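Local coordinates for adherence and virulence protein A (Streptococcus pneumoniae, PDB 6PON) that probably binds fibronectin and contributes to pneumococcal adherence and virulence, at residues I76-L79 and R80-Q84. Numbering follows the deposited sequence.
Sequences IMVL and RKYLQ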
loop_
_atom_site.group_PDB
_atom_site.type_symbol
_atom_site.label_atom_id
_atom_site.label_comp_id
_atom_site.label_asym_id
_atom_site.label_seq_id
_atom_site.Cartn_x
_atom_site.Cartn_y
_atom_site.Cartn_z
ATOM N N ILE B 76 -33.438 38.519 6.785
ATOM C CA ILE B 76 -33.026 38.353 8.171
ATOM C C ILE B 76 -34.231 38.288 9.094
ATOM O O ILE B 76 -34.260 37.487 10.042
ATOM C CB ILE B 76 -32.065 39.481 8.572
ATOM C CG1 ILE B 76 -30.722 39.285 7.866
ATOM C CG2 ILE B 76 -31.857 39.480 10.085
ATOM C CD1 ILE B 76 -29.936 38.126 8.430
ATOM N N MET B 77 -35.243 39.124 8.840
ATOM C CA MET B 77 -36.434 39.121 9.687
ATOM C C MET B 77 -37.150 37.782 9.627
ATOM O O MET B 77 -37.686 37.319 10.639
ATOM C CB MET B 77 -37.397 40.242 9.277
ATOM C CG MET B 77 -36.726 41.579 9.016
ATOM S SD MET B 77 -37.870 42.905 8.578
ATOM C CE MET B 77 -37.935 43.602 10.199
ATOM N N VAL B 78 -37.193 37.157 8.445
ATOM C CA VAL B 78 -37.752 35.808 8.346
ATOM C C VAL B 78 -36.899 34.815 9.133
ATOM O O VAL B 78 -37.427 33.950 9.836
ATOM C CB VAL B 78 -37.909 35.380 6.870
ATOM C CG1 VAL B 78 -38.458 33.948 6.771
ATOM C CG2 VAL B 78 -38.827 36.330 6.135
ATOM N N LEU B 79 -35.574 34.931 9.057
ATOM C CA LEU B 79 -34.747 34.016 9.842
ATOM C C LEU B 79 -34.912 34.272 11.333
ATOM O O LEU B 79 -34.940 33.327 12.133
ATOM C CB LEU B 79 -33.269 34.119 9.433
ATOM C CG LEU B 79 -32.840 33.024 8.435
ATOM C CD1 LEU B 79 -33.620 33.126 7.129
ATOM C CD2 LEU B 79 -31.331 33.012 8.167
ATOM N N ARG B 80 -35.018 35.543 11.733
ATOM C CA ARG B 80 -35.172 35.831 13.154
ATOM C C ARG B 80 -36.475 35.252 13.684
ATOM O O ARG B 80 -36.491 34.596 14.733
ATOM C CB ARG B 80 -35.077 37.332 13.397
ATOM C CG ARG B 80 -33.637 37.852 13.226
ATOM C CD ARG B 80 -33.562 39.327 13.509
ATOM N NE ARG B 80 -32.216 39.867 13.418
ATOM C CZ ARG B 80 -31.967 41.170 13.411
ATOM N NH1 ARG B 80 -32.979 42.025 13.487
ATOM N NH2 ARG B 80 -30.723 41.619 13.334
ATOM N N LYS B 81 -37.562 35.425 12.931
ATOM C CA LYS B 81 -38.856 34.868 13.301
ATOM C C LYS B 81 -38.759 33.397 13.713
ATOM O O LYS B 81 -39.476 32.963 14.620
ATOM C CB LYS B 81 -39.832 35.055 12.129
ATOM C CG LYS B 81 -41.044 34.157 12.195
ATOM C CD LYS B 81 -42.182 34.643 11.315
ATOM C CE LYS B 81 -41.785 34.683 9.864
ATOM N NZ LYS B 81 -42.974 34.924 9.002
ATOM N N TYR B 82 -37.859 32.623 13.101
ATOM C CA TYR B 82 -37.706 31.221 13.488
ATOM C C TYR B 82 -36.485 30.943 14.343
ATOM O O TYR B 82 -36.507 29.990 15.127
ATOM C CB TYR B 82 -37.643 30.319 12.256
ATOM C CG TYR B 82 -38.898 30.380 11.441
ATOM C CD1 TYR B 82 -40.015 29.621 11.775
ATOM C CD2 TYR B 82 -38.980 31.219 10.351
ATOM C CE1 TYR B 82 -41.186 29.685 11.008
ATOM C CE2 TYR B 82 -40.128 31.300 9.589
ATOM C CZ TYR B 82 -41.228 30.531 9.917
ATOM O OH TYR B 82 -42.357 30.643 9.137
ATOM N N LEU B 83 -35.422 31.734 14.233
ATOM C CA LEU B 83 -34.165 31.354 14.869
ATOM C C LEU B 83 -33.885 32.099 16.165
ATOM O O LEU B 83 -33.099 31.598 16.985
ATOM C CB LEU B 83 -32.993 31.561 13.900
ATOM C CG LEU B 83 -33.047 30.694 12.645
ATOM C CD1 LEU B 83 -31.853 30.953 11.741
ATOM C CD2 LEU B 83 -33.145 29.211 13.034
ATOM N N GLN B 84 -34.509 33.270 16.373
ATOM C CA GLN B 84 -34.314 34.040 17.599
ATOM C C GLN B 84 -34.684 33.209 18.826
ATOM O O GLN B 84 -35.852 32.867 19.019
ATOM C CB GLN B 84 -35.139 35.323 17.554
ATOM C CG GLN B 84 -34.909 36.248 18.736
ATOM C CD GLN B 84 -33.498 36.805 18.788
ATOM O OE1 GLN B 84 -33.052 37.486 17.869
ATOM N NE2 GLN B 84 -32.787 36.508 19.867
#
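Ile76 and Arg80 meet one helical turn apart. CG2 of Ile76 sits over one face of the Arg80 guanidinium, toward its rim, 3.4 Å from NE. Ile76 chi1 (-71°) puts CG1 beside the backbone N and leaves CG2 opposite that N, where the Arg80 chain passes. That chain stretches out straight from CG to NE. NE also donates a hydrogen bond to Ile27 O of strand 23-28, which ties the guanidinium to that strand.

Among apolar side chains, Leu79 and Leu83 run alongside each other in the same direction, with Leu79 CG 4.0 Å from Leu83 CD1. Val78 CG1 approaches Tyr82 CE2 at 4.2 Å. The Tyr82 ring turns an edge to the Val78 carbonyl, with CD2 3.2 Å from Val78 O. Lys81 CG lies above one face of the ring, out toward its rim.

The backbone is held by i to i+4 bonds from Arg80 N to Ile76 O, Lys81 N to Met77 O and Leu83 N to Leu79 O, the last at 2.7 Å. Leu79 O also accepts a weak bond from Tyr82 N.

Gln84 leaves the helical conformation. The arrangement is the last turns of an amphipathic alpha-helix, 74-83, in the NFACT amino-terminal region. Leu79 and Leu83 pack on Leu131 of the antiparallel five-stranded sheet. Leu83 and Arg80 also reach strand 23-28 of the four-stranded sheet, and the helix end touches both sheets.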